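Local structure of tannase (Lactobacillus plantarum, 3WA7) at residues A[41-46]-A[112-117]; A[130-135]-A[166-171]; A[299-304]-A[325-330]; A[318-323]-A[333-338]. The protein hydrolyses the galloyl ester bonds of tannins as a tannase (EC 3.1.1.20), probably with a catalytic serine, as in other alpha/beta-hydrolases. All coordinates share one frame; numbering follows the deposited sequence.

Contact 1 (A[41-46]-A[112-117])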
loop_
_atom_site.group_PDB
_atom_site.type_symbol
_atom_site.label_atom_id
_atom_site.label_comp_id
_atom_site.label_asym_id
_atom_site.label_seq_id
_atom_site.Cartn_x
_atom_site.Cartn_y
_atom_site.Cartn_z
ATOM N N ALA A 41 -17.069 -0.569 -15.288
ATOM C CA ALA A 41 -18.119 -0.813 -14.304
ATOM C C ALA A 41 -17.635 -0.763 -12.860
ATOM O O ALA A 41 -18.396 -0.424 -11.957
ATOM C CB ALA A 41 -18.783 -2.160 -14.581
ATOM N N ILE A 42 -16.366 -1.092 -12.645
ATOM C CA ILE A 42 -15.805 -1.104 -11.300
ATOM C C ILE A 42 -15.745 0.284 -10.658
ATOM O O ILE A 42 -15.595 0.402 -9.439
ATOM C CB ILE A 42 -14.386 -1.726 -11.310
ATOM C CG1 ILE A 42 -13.976 -2.108 -9.885
ATOM C CG2 ILE A 42 -13.386 -0.746 -11.921
ATOM C CD1 ILE A 42 -12.686 -2.905 -9.813
ATOM N N GLN A 43 -15.882 1.330 -11.472
ATOM C CA GLN A 43 -15.819 2.701 -10.974
ATOM C C GLN A 43 -17.072 3.189 -10.247
ATOM O O GLN A 43 -17.774 4.088 -10.716
ATOM C CB GLN A 43 -15.475 3.666 -12.117
ATOM C CG GLN A 43 -14.076 3.472 -12.690
ATOM C CD GLN A 43 -13.786 4.411 -13.843
ATOM O OE1 GLN A 43 -14.435 4.347 -14.887
ATOM N NE2 GLN A 43 -12.813 5.296 -13.657
ATOM N N VAL A 44 -17.341 2.580 -9.098
ATOM C CA VAL A 44 -18.471 2.948 -8.255
ATOM C C VAL A 44 -17.964 2.863 -6.825
ATOM O O VAL A 44 -16.915 2.268 -6.568
ATOM C CB VAL A 44 -19.679 1.985 -8.414
ATOM C CG1 VAL A 44 -20.254 2.097 -9.818
ATOM C CG2 VAL A 44 -19.261 0.550 -8.109
ATOM N N LEU A 45 -18.681 3.475 -5.895
ATOM C CA LEU A 45 -18.268 3.419 -4.500
ATOM C C LEU A 45 -19.459 3.115 -3.606
ATOM O O LEU A 45 -20.614 3.297 -4.008
ATOM C CB LEU A 45 -17.584 4.734 -4.085
ATOM C CG LEU A 45 -18.297 6.088 -4.201
ATOM C CD1 LEU A 45 -19.342 6.231 -3.104
ATOM C CD2 LEU A 45 -17.273 7.210 -4.076
ATOM N N ASN A 46 -19.167 2.609 -2.411
ATOM C CA ASN A 46 -20.189 2.279 -1.430
ATOM C C ASN A 46 -19.963 3.134 -0.193
ATOM O O ASN A 46 -18.822 3.377 0.203
ATOM C CB ASN A 46 -20.116 0.803 -1.024
ATOM C CG ASN A 46 -20.368 -0.140 -2.178
ATOM O OD1 ASN A 46 -21.110 0.177 -3.108
ATOM N ND2 ASN A 46 -19.772 -1.326 -2.110
ATOM N N GLY A 112 -14.440 1.392 -5.672
ATOM C CA GLY A 112 -13.915 0.381 -6.572
ATOM C C GLY A 112 -12.829 1.085 -7.364
ATOM O O GLY A 112 -12.997 2.244 -7.747
ATOM N N ILE A 113 -11.724 0.392 -7.616
ATOM C CA ILE A 113 -10.582 0.973 -8.315
ATOM C C ILE A 113 -10.130 0.140 -9.513
ATOM O O ILE A 113 -9.960 -1.070 -9.402
ATOM C CB ILE A 113 -9.380 1.102 -7.336
ATOM C CG1 ILE A 113 -9.793 1.922 -6.110
ATOM C CG2 ILE A 113 -8.184 1.720 -8.041
ATOM C CD1 ILE A 113 -10.153 3.366 -6.423
ATOM N N ARG A 114 -9.933 0.792 -10.656
ATOM C CA ARG A 114 -9.472 0.094 -11.856
ATOM C C ARG A 114 -8.085 -0.501 -11.640
ATOM O O ARG A 114 -7.271 0.049 -10.894
ATOM C CB ARG A 114 -9.410 1.052 -13.044
ATOM C CG ARG A 114 -10.746 1.390 -13.671
ATOM C CD ARG A 114 -10.535 2.425 -14.758
ATOM N NE ARG A 114 -10.158 3.716 -14.190
ATOM C CZ ARG A 114 -9.654 4.727 -14.891
ATOM N NH1 ARG A 114 -9.446 4.601 -16.196
ATOM N NH2 ARG A 114 -9.393 5.881 -14.292
ATOM N N GLY A 115 -7.822 -1.616 -12.318
ATOM C CA GLY A 115 -6.540 -2.291 -12.214
ATOM C C GLY A 115 -5.983 -2.619 -13.587
ATOM O O GLY A 115 -6.663 -2.423 -14.597
ATOM N N ARG A 116 -4.766 -3.154 -13.619
ATOM C CA ARG A 116 -4.075 -3.470 -14.870
ATOM C C ARG A 116 -4.798 -4.375 -15.858
ATOM O O ARG A 116 -4.493 -4.355 -17.049
ATOM C CB ARG A 116 -2.686 -4.049 -14.564
ATOM C CG ARG A 116 -2.688 -5.334 -13.731
ATOM C CD ARG A 116 -1.277 -5.630 -13.225
ATOM N NE ARG A 116 -1.220 -6.771 -12.313
ATOM C CZ ARG A 116 -1.145 -8.043 -12.695
ATOM N NH1 ARG A 116 -1.118 -8.357 -13.987
ATOM N NH2 ARG A 116 -1.083 -9.004 -11.783
ATOM N N THR A 117 -5.757 -5.159 -15.380
ATOM C CA THR A 117 -6.503 -6.061 -16.251
ATOM C C THR A 117 -7.852 -5.488 -16.680
ATOM O O THR A 117 -8.561 -6.097 -17.481
ATOM C CB THR A 117 -6.755 -7.420 -15.560
ATOM O OG1 THR A 117 -7.356 -7.199 -14.279
ATOM C CG2 THR A 117 -5.450 -8.189 -15.384
#

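Contact 2 (A[130-135]-A[166-171])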
loop_
_atom_site.group_PDB
_atom_site.type_symbol
_atom_site.label_atom_id
_atom_site.label_comp_id
_atom_site.label_asym_id
_atom_site.label_seq_id
_atom_site.Cartn_x
_atom_site.Cartn_y
_atom_site.Cartn_z
ATOM N N PRO A 130 -1.724 5.654 -14.880
ATOM C CA PRO A 130 -2.008 5.852 -13.453
ATOM C C PRO A 130 -3.478 5.673 -13.058
ATOM O O PRO A 130 -3.946 6.301 -12.103
ATOM C CB PRO A 130 -1.557 7.285 -13.235
ATOM C CG PRO A 130 -2.089 7.948 -14.487
ATOM C CD PRO A 130 -1.783 6.945 -15.597
ATOM N N ALA A 131 -4.198 4.818 -13.777
ATOM C CA ALA A 131 -5.619 4.598 -13.511
ATOM C C ALA A 131 -5.973 4.377 -12.044
ATOM O O ALA A 131 -6.930 4.967 -11.542
ATOM C CB ALA A 131 -6.130 3.422 -14.344
ATOM N N PHE A 132 -5.204 3.540 -11.354
ATOM C CA PHE A 132 -5.499 3.249 -9.955
ATOM C C PHE A 132 -5.548 4.480 -9.053
ATOM O O PHE A 132 -6.469 4.622 -8.238
ATOM C CB PHE A 132 -4.508 2.203 -9.403
ATOM C CG PHE A 132 -3.133 2.740 -9.103
ATOM C CD1 PHE A 132 -2.750 3.011 -7.792
ATOM C CD2 PHE A 132 -2.211 2.948 -10.125
ATOM C CE1 PHE A 132 -1.469 3.478 -7.497
ATOM C CE2 PHE A 132 -0.925 3.414 -9.847
ATOM C CZ PHE A 132 -0.551 3.680 -8.530
ATOM N N ILE A 133 -4.577 5.376 -9.202
ATOM C CA ILE A 133 -4.535 6.573 -8.373
ATOM C C ILE A 133 -5.510 7.639 -8.870
ATOM O O ILE A 133 -6.012 8.440 -8.086
ATOM C CB ILE A 133 -3.092 7.137 -8.278
ATOM C CG1 ILE A 133 -3.058 8.336 -7.328
ATOM C CG2 ILE A 133 -2.578 7.510 -9.656
ATOM C CD1 ILE A 133 -3.416 7.999 -5.890
ATOM N N VAL A 134 -5.793 7.645 -10.172
ATOM C CA VAL A 134 -6.758 8.599 -10.707
ATOM C C VAL A 134 -8.120 8.251 -10.102
ATOM O O VAL A 134 -8.869 9.141 -9.686
ATOM C CB VAL A 134 -6.832 8.527 -12.254
ATOM C CG1 VAL A 134 -8.055 9.286 -12.764
ATOM C CG2 VAL A 134 -5.574 9.138 -12.853
ATOM N N ASP A 135 -8.432 6.959 -10.033
ATOM C CA ASP A 135 -9.709 6.529 -9.460
ATOM C C ASP A 135 -9.788 6.827 -7.967
ATOM O O ASP A 135 -10.829 7.249 -7.472
ATOM C CB ASP A 135 -9.947 5.034 -9.687
ATOM C CG ASP A 135 -10.432 4.725 -11.092
ATOM O OD1 ASP A 135 -10.809 5.667 -11.823
ATOM O OD2 ASP A 135 -10.447 3.534 -11.462
ATOM N N GLY A 166 -1.582 -0.563 -0.504
ATOM C CA GLY A 166 -0.922 0.273 0.483
ATOM C C GLY A 166 -0.201 1.395 -0.250
ATOM O O GLY A 166 -0.106 2.523 0.243
ATOM N N ALA A 167 0.310 1.084 -1.437
ATOM C CA ALA A 167 0.999 2.081 -2.246
ATOM C C ALA A 167 -0.036 3.101 -2.715
ATOM O O ALA A 167 0.253 4.296 -2.822
ATOM C CB ALA A 167 1.672 1.419 -3.452
ATOM N N THR A 168 -1.246 2.619 -2.993
ATOM C CA THR A 168 -2.329 3.488 -3.447
ATOM C C THR A 168 -2.685 4.485 -2.351
ATOM O O THR A 168 -2.839 5.679 -2.611
ATOM C CB THR A 168 -3.575 2.659 -3.821
ATOM O OG1 THR A 168 -3.237 1.760 -4.888
ATOM C CG2 THR A 168 -4.724 3.569 -4.266
ATOM N N SER A 169 -2.805 3.988 -1.125
ATOM C CA SER A 169 -3.118 4.831 0.021
ATOM C C SER A 169 -2.004 5.855 0.232
ATOM O O SER A 169 -2.263 7.048 0.404
ATOM C CB SER A 169 -3.274 3.967 1.276
ATOM O OG SER A 169 -3.494 4.767 2.424
ATOM N N ALA A 170 -0.758 5.386 0.208
ATOM C CA ALA A 170 0.380 6.276 0.400
ATOM C C ALA A 170 0.438 7.345 -0.688
ATOM O O ALA A 170 0.682 8.518 -0.405
ATOM C CB ALA A 170 1.684 5.472 0.407
ATOM N N LEU A 171 0.215 6.943 -1.934
ATOM C CA LEU A 171 0.265 7.894 -3.041
ATOM C C LEU A 171 -0.833 8.951 -2.932
ATOM O O LEU A 171 -0.607 10.117 -3.258
ATOM C CB LEU A 171 0.158 7.161 -4.379
ATOM C CG LEU A 171 0.338 8.020 -5.633
ATOM C CD1 LEU A 171 1.683 8.756 -5.608
ATOM C CD2 LEU A 171 0.251 7.114 -6.845
#

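Contact 3 (A[299-304]-A[325-330])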
loop_
_atom_site.group_PDB
_atom_site.type_symbol
_atom_site.label_atom_id
_atom_site.label_comp_id
_atom_site.label_asym_id
_atom_site.label_seq_id
_atom_site.Cartn_x
_atom_site.Cartn_y
_atom_site.Cartn_z
ATOM N N LEU A 299 16.052 -2.469 13.374
ATOM C CA LEU A 299 14.601 -2.511 13.303
ATOM C C LEU A 299 14.133 -3.950 13.511
ATOM O O LEU A 299 13.106 -4.195 14.141
ATOM C CB LEU A 299 14.131 -1.984 11.947
ATOM C CG LEU A 299 12.642 -1.691 11.784
ATOM C CD1 LEU A 299 12.145 -0.777 12.902
ATOM C CD2 LEU A 299 12.433 -1.036 10.432
ATOM N N LEU A 300 14.895 -4.905 12.989
ATOM C CA LEU A 300 14.542 -6.310 13.160
ATOM C C LEU A 300 14.802 -6.749 14.602
ATOM O O LEU A 300 14.092 -7.600 15.139
ATOM C CB LEU A 300 15.324 -7.175 12.164
ATOM C CG LEU A 300 14.708 -7.121 10.761
ATOM C CD1 LEU A 300 15.711 -7.578 9.708
ATOM C CD2 LEU A 300 13.459 -7.991 10.732
ATOM N N ILE A 301 15.817 -6.167 15.233
ATOM C CA ILE A 301 16.109 -6.502 16.621
ATOM C C ILE A 301 14.953 -5.976 17.469
ATOM O O ILE A 301 14.475 -6.653 18.377
ATOM C CB ILE A 301 17.439 -5.865 17.090
ATOM C CG1 ILE A 301 18.614 -6.606 16.442
ATOM C CG2 ILE A 301 17.546 -5.925 18.621
ATOM C CD1 ILE A 301 19.976 -6.009 16.746
ATOM N N SER A 302 14.499 -4.769 17.152
ATOM C CA SER A 302 13.393 -4.162 17.881
ATOM C C SER A 302 12.114 -4.977 17.686
ATOM O O SER A 302 11.321 -5.136 18.619
ATOM C CB SER A 302 13.177 -2.724 17.407
ATOM O OG SER A 302 12.111 -2.115 18.113
ATOM N N SER A 303 11.923 -5.490 16.473
ATOM C CA SER A 303 10.750 -6.301 16.156
ATOM C C SER A 303 10.742 -7.565 17.007
ATOM O O SER A 303 9.715 -7.934 17.582
ATOM C CB SER A 303 10.752 -6.689 14.675
ATOM O OG SER A 303 9.674 -7.565 14.382
ATOM N N ALA A 304 11.896 -8.222 17.079
ATOM C CA ALA A 304 12.046 -9.440 17.865
ATOM C C ALA A 304 11.852 -9.141 19.347
ATOM O O ALA A 304 11.213 -9.912 20.067
ATOM C CB ALA A 304 13.429 -10.041 17.639
ATOM N N ASN A 325 16.556 -11.144 29.053
ATOM C CA ASN A 325 15.289 -10.974 28.344
ATOM C C ASN A 325 15.458 -9.970 27.207
ATOM O O ASN A 325 14.477 -9.454 26.677
ATOM C CB ASN A 325 14.188 -10.466 29.283
ATOM C CG ASN A 325 13.529 -11.577 30.077
ATOM O OD1 ASN A 325 13.222 -12.643 29.540
ATOM N ND2 ASN A 325 13.288 -11.326 31.359
ATOM N N GLN A 326 16.703 -9.700 26.830
ATOM C CA GLN A 326 16.971 -8.733 25.776
ATOM C C GLN A 326 17.615 -9.312 24.522
ATOM O O GLN A 326 18.495 -10.172 24.600
ATOM C CB GLN A 326 17.867 -7.616 26.323
ATOM C CG GLN A 326 17.263 -6.849 27.492
ATOM C CD GLN A 326 15.994 -6.109 27.110
ATOM O OE1 GLN A 326 15.998 -5.280 26.200
ATOM N NE2 GLN A 326 14.900 -6.408 27.804
ATOM N N VAL A 327 17.156 -8.842 23.367
ATOM C CA VAL A 327 17.717 -9.264 22.088
ATOM C C VAL A 327 18.864 -8.274 21.897
ATOM O O VAL A 327 18.637 -7.092 21.629
ATOM C CB VAL A 327 16.697 -9.108 20.942
ATOM C CG1 VAL A 327 17.287 -9.652 19.650
ATOM C CG2 VAL A 327 15.404 -9.837 21.287
ATOM N N THR A 328 20.093 -8.758 22.042
ATOM C CA THR A 328 21.264 -7.893 21.959
ATOM C C THR A 328 21.996 -7.764 20.631
ATOM O O THR A 328 22.820 -6.865 20.469
ATOM C CB THR A 328 22.291 -8.293 23.026
ATOM O OG1 THR A 328 22.680 -9.658 22.829
ATOM C CG2 THR A 328 21.687 -8.142 24.414
ATOM N N ASP A 329 21.722 -8.650 19.685
ATOM C CA ASP A 329 22.396 -8.552 18.400
ATOM C C ASP A 329 21.694 -9.394 17.352
ATOM O O ASP A 329 20.811 -10.193 17.664
ATOM C CB ASP A 329 23.853 -9.003 18.524
ATOM C CG ASP A 329 24.777 -8.260 17.570
ATOM O OD1 ASP A 329 24.302 -7.790 16.514
ATOM O OD2 ASP A 329 25.983 -8.154 17.876
ATOM N N LEU A 330 22.103 -9.211 16.104
ATOM C CA LEU A 330 21.514 -9.943 14.999
ATOM C C LEU A 330 22.461 -10.074 13.821
ATOM O O LEU A 330 23.099 -9.101 13.409
ATOM C CB LEU A 330 20.236 -9.244 14.516
ATOM C CG LEU A 330 19.694 -9.711 13.156
ATOM C CD1 LEU A 330 19.245 -11.160 13.245
ATOM C CD2 LEU A 330 18.540 -8.819 12.724
#

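Contact 4 (A[318-323]-A[333-338]). With SO4 (sulfate ion), chain B.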
loop_
_atom_site.group_PDB
_atom_site.type_symbol
_atom_site.label_atom_id
_atom_site.label_comp_id
_atom_site.label_asym_id
_atom_site.label_seq_id
_atom_site.Cartn_x
_atom_site.Cartn_y
_atom_site.Cartn_z
ATOM N N ALA A 318 16.929 -17.942 12.319
ATOM C CA ALA A 318 18.302 -17.864 12.801
ATOM C C ALA A 318 18.831 -16.431 12.806
ATOM O O ALA A 318 18.239 -15.536 12.195
ATOM C CB ALA A 318 19.198 -18.738 11.930
ATOM N N GLY A 319 19.935 -16.220 13.520
ATOM C CA GLY A 319 20.560 -14.910 13.541
ATOM C C GLY A 319 20.584 -14.078 14.810
ATOM O O GLY A 319 21.531 -13.321 15.024
ATOM N N PHE A 320 19.567 -14.203 15.654
ATOM C CA PHE A 320 19.513 -13.391 16.862
ATOM C C PHE A 320 20.340 -13.866 18.048
ATOM O O PHE A 320 20.606 -15.056 18.216
ATOM C CB PHE A 320 18.060 -13.202 17.313
ATOM C CG PHE A 320 17.206 -12.465 16.321
ATOM C CD1 PHE A 320 16.540 -13.152 15.308
ATOM C CD2 PHE A 320 17.083 -11.081 16.386
ATOM C CE1 PHE A 320 15.762 -12.467 14.372
ATOM C CE2 PHE A 320 16.307 -10.386 15.454
ATOM C CZ PHE A 320 15.645 -11.082 14.447
ATOM N N VAL A 321 20.758 -12.904 18.862
ATOM C CA VAL A 321 21.522 -13.193 20.067
ATOM C C VAL A 321 20.688 -12.668 21.222
ATOM O O VAL A 321 20.286 -11.503 21.228
ATOM C CB VAL A 321 22.886 -12.479 20.074
ATOM C CG1 VAL A 321 23.618 -12.785 21.375
ATOM C CG2 VAL A 321 23.716 -12.925 18.883
ATOM N N VAL A 322 20.417 -13.531 22.193
ATOM C CA VAL A 322 19.618 -13.143 23.345
ATOM C C VAL A 322 20.419 -13.187 24.638
ATOM O O VAL A 322 21.103 -14.168 24.923
ATOM C CB VAL A 322 18.391 -14.064 23.505
ATOM C CG1 VAL A 322 17.635 -13.711 24.782
ATOM C CG2 VAL A 322 17.482 -13.931 22.292
ATOM N N THR A 323 20.329 -12.106 25.406
ATOM C CA THR A 323 21.008 -11.995 26.692
ATOM C C THR A 323 19.908 -11.658 27.694
ATOM O O THR A 323 19.272 -10.610 27.589
ATOM C CB THR A 323 22.048 -10.860 26.681
ATOM O OG1 THR A 323 22.892 -10.990 25.528
ATOM C CG2 THR A 323 22.909 -10.920 27.932
ATOM N N SER A 333 22.393 -11.247 7.766
ATOM C CA SER A 333 22.524 -12.163 6.640
ATOM C C SER A 333 21.946 -13.525 6.999
ATOM O O SER A 333 21.278 -14.160 6.178
ATOM C CB SER A 333 23.994 -12.309 6.239
ATOM O OG SER A 333 24.512 -11.070 5.787
ATOM N N ALA A 334 22.201 -13.969 8.227
ATOM C CA ALA A 334 21.693 -15.259 8.683
ATOM C C ALA A 334 20.169 -15.233 8.752
ATOM O O ALA A 334 19.508 -16.192 8.354
ATOM C CB ALA A 334 22.276 -15.603 10.049
ATOM N N TYR A 335 19.614 -14.132 9.252
ATOM C CA TYR A 335 18.163 -14.002 9.353
ATOM C C TYR A 335 17.519 -14.062 7.969
ATOM O O TYR A 335 16.532 -14.773 7.760
ATOM C CB TYR A 335 17.784 -12.680 10.030
ATOM C CG TYR A 335 16.290 -12.425 10.055
ATOM C CD1 TYR A 335 15.459 -13.145 10.908
ATOM C CD2 TYR A 335 15.706 -11.493 9.193
ATOM C CE1 TYR A 335 14.077 -12.951 10.903
ATOM C CE2 TYR A 335 14.327 -11.292 9.178
ATOM C CZ TYR A 335 13.520 -12.027 10.038
ATOM O OH TYR A 335 12.155 -11.842 10.032
ATOM N N LEU A 336 18.082 -13.313 7.027
ATOM C CA LEU A 336 17.546 -13.282 5.670
ATOM C C LEU A 336 17.578 -14.647 4.997
ATOM O O LEU A 336 16.639 -15.019 4.291
ATOM C CB LEU A 336 18.306 -12.247 4.836
ATOM C CG LEU A 336 18.087 -10.830 5.380
ATOM C CD1 LEU A 336 19.012 -9.848 4.689
ATOM C CD2 LEU A 336 16.620 -10.435 5.193
ATOM N N LYS A 337 18.654 -15.398 5.214
ATOM C CA LYS A 337 18.761 -16.728 4.625
ATOM C C LYS A 337 17.696 -17.632 5.245
ATOM O O LYS A 337 17.096 -18.469 4.567
ATOM C CB LYS A 337 20.155 -17.308 4.881
ATOM C CG LYS A 337 20.360 -18.709 4.328
ATOM C CD LYS A 337 21.780 -19.200 4.590
ATOM C CE LYS A 337 21.984 -20.609 4.056
ATOM N NZ LYS A 337 23.353 -21.127 4.356
ATOM N N SER A 338 17.468 -17.447 6.541
ATOM C CA SER A 338 16.484 -18.229 7.280
ATOM C C SER A 338 15.070 -17.875 6.817
ATOM O O SER A 338 14.221 -18.746 6.652
ATOM C CB SER A 338 16.632 -17.959 8.783
ATOM O OG SER A 338 15.755 -18.766 9.546
HETATM S S SO4 B . 25.265 -8.454 9.268
HETATM O O1 SO4 B . 24.405 -8.395 10.464
HETATM O O2 SO4 B . 24.634 -9.273 8.221
HETATM O O3 SO4 B . 25.492 -7.090 8.757
HETATM O O4 SO4 B . 26.563 -9.056 9.635
#

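Contact 1 (A[41-46]-A[112-117])
Gly112 and Val44 join the backbones of segments 41-46 and 112-117: Gly112 N donates to Val44 O over 2.8 Å, with 163° at the hydrogen. Just before this, the chain of 41-46 bends through an inverse gamma turn centred on Gln43, and Gly112 CA lies 3.3 Å from Ile42 O in a CA-H...O contact. A beta carbon on residue 112 would run into that carbonyl, so the close approach depends on glycine. Ile42 reaches over the departing loop with both branches. Its CG1 stands opposite the backbone N (chi1 -164°), which carries Ile42 CD1 to 3.3 Å from Ile113 O, while Ile42 CG2 rests on Arg114 CG at 3.8 Å. Gln43 NE2 lies over one face of the Arg114 guanidinium, the amide tilted 41° to it. Gln43 NE2 and Arg114 NE are 3.1 Å apart, yet both are donors and form no bond; they share Asp135, which is hydrogen-bonded to Gln43 NE2 and salt-bridged to Arg114 NE, and this probably explains their closeness. Strands 44-50 and 107-111 are antiparallel neighbours, and here the pair ends in loops, at the C-terminal end of strand 107-111, within the central sheet of the alpha/beta-hydrolase fold.

Contact 2 (A[130-135]-A[166-171])
Phe132 lays the CD1 edge of its ring against Thr168, whose OG1 sits near the ring plane, 3.2 Å from Phe132 CD1. That hydroxyl has its polar partner one turn back in its own helix, at Ala164 O, so its meeting with the ring edge is a plain van der Waals contact. The ring's far end meets Leu171, with Phe132 CZ 3.9 Å from Leu171 CD2. The same methyl also serves Ile133, lying 3.6 Å from Ile133 CG1, and the leucine crosses the isoleucine at about a right angle. Ile133 turns CG1 opposite its backbone N (chi1 -176°), which sends Ile133 CD1 out to Leu171 CG at 3.8 Å. Leu171 CD2 thus sits in the corner formed by the phenyl ring and the isoleucine, in a buried, almost wholly apolar interface. Cutting the ring back to an alanine is likely to leave a gap beside Thr168 OG1 and remove one side of the corner that holds Leu171 CD2. The axes of the short helical segments come within 9.9 Å at a signed crossing angle of -54°. Tyr78 meets the Phe132 ring edge-to-face, and helix 182-188 packs on Val134 of the same turn. Helix 131-145 thereby lies against helix 164-174, which follows strand 157-160 and the probable nucleophile elbow at Ser163.

Contact 3 (A[299-304]-A[325-330])
A two-stranded antiparallel hairpin, 320-323 with 326-330, is backed by helix 291-309, and Ile301 makes the largest share of the contact. Its two branches diverge over the backbone of 326-330. Ile301 CG2 comes down on Val327, 3.4 Å from Val327 O and 3.9 Å from Val327 CG1. The other branch, with CG1 opposite the carbonyl carbon (chi1 -73°) and extended beyond it, passes Leu330 so that Ile301 CG1 is 3.6 Å from Leu330 CB, and ends with Ile301 CD1 3.8 Å from Asp329 C. With a glycine at this position, helix and strand would probably be left with a gap between them, and Val327 CG1 and Leu330 CB without the cover of this side chain. Leu300 CB touches Leu330 CD2 at 3.7 Å, and Ala304 CB faces Val327 CG2 at 4.2 Å. Val327 and Leu330 can both point at the helix, though three positions apart, because Thr328 and Asp329 together face Val321 in a classic beta bulge. Beside it, Asp329 OD1 accepts a hydrogen bond from Leu330 N on its anti side, somewhat out of the carboxylate plane, 2.7 Å away. The short segment axes run nearly antiparallel, at 157°, and Phe320 of the other strand also touches Val327 and Leu330. This is a helix packed on one face of a bulged beta hairpin, about 26 Å from the centre of the chain.

Contact 4 (A[318-323]-A[333-338])
The turn entering strand 320-323 is pinned against helix 332-339, which follows the second strand of the same hairpin. At its start, Ala318 N donates to Ser338 OG over 3.1 Å, with 162° at the hydrogen; Ser338 holds OG opposite its own backbone N (chi1 -176°) to meet it. The carbonyl of Ala318 turns the other way, its O 3.2 Å from Tyr335 CA in a CA-H...O contact and near the plane of the tyrosine ring, at its edge. Gly319 passes close to the helix, with Gly319 CA 4.0 Å from Ala334 CB, and its positive phi itself calls for glycine. Phe320 and Tyr335 form an offset edge-to-face pair: the phenyl edge points at the tyrosine face, ring centres 5.6 Å apart and planes at 75°, with Phe320 CE1 3.5 Å from Tyr335 CD1. The hydroxyl of Tyr335 is bonded to Ala417 O, so the ring is fixed at its far end too. At the first turn, Ser333 N and OG both donate to one sulfate oxygen, O2, each at 3.0 Å; Leu332 N, Arg293 and Arg297 also bind this ion, probably from the crystallisation liquor. This is an anion site at a helix N-terminus, beside a hairpin-to-helix junction closed by an aromatic pair.

How the contacts relate
The four contacts form two pairs. Contacts 1 and 2, centres 12 Å apart, share Asp135, a residue of segment 130-135 whose OD2 and OD1 lie 2.7 Å from Arg114 NE and Gln43 NE2 respectively, while Ile113 packs on Phe132. Contact 2 borders the probable nucleophile elbow, which Thr168 touches. Contacts 3 and 4, centres 10 Å apart, are built on one hairpin: Thr328 N pairs with Val321 O, Val327 packs on Phe320 and Leu330 on Gly319. Their sulfate lies about 6 Å from the side chain of Leu330. Contacts 1 and 3 are about 42 Å apart between centres, on opposite sides of the chain's centre.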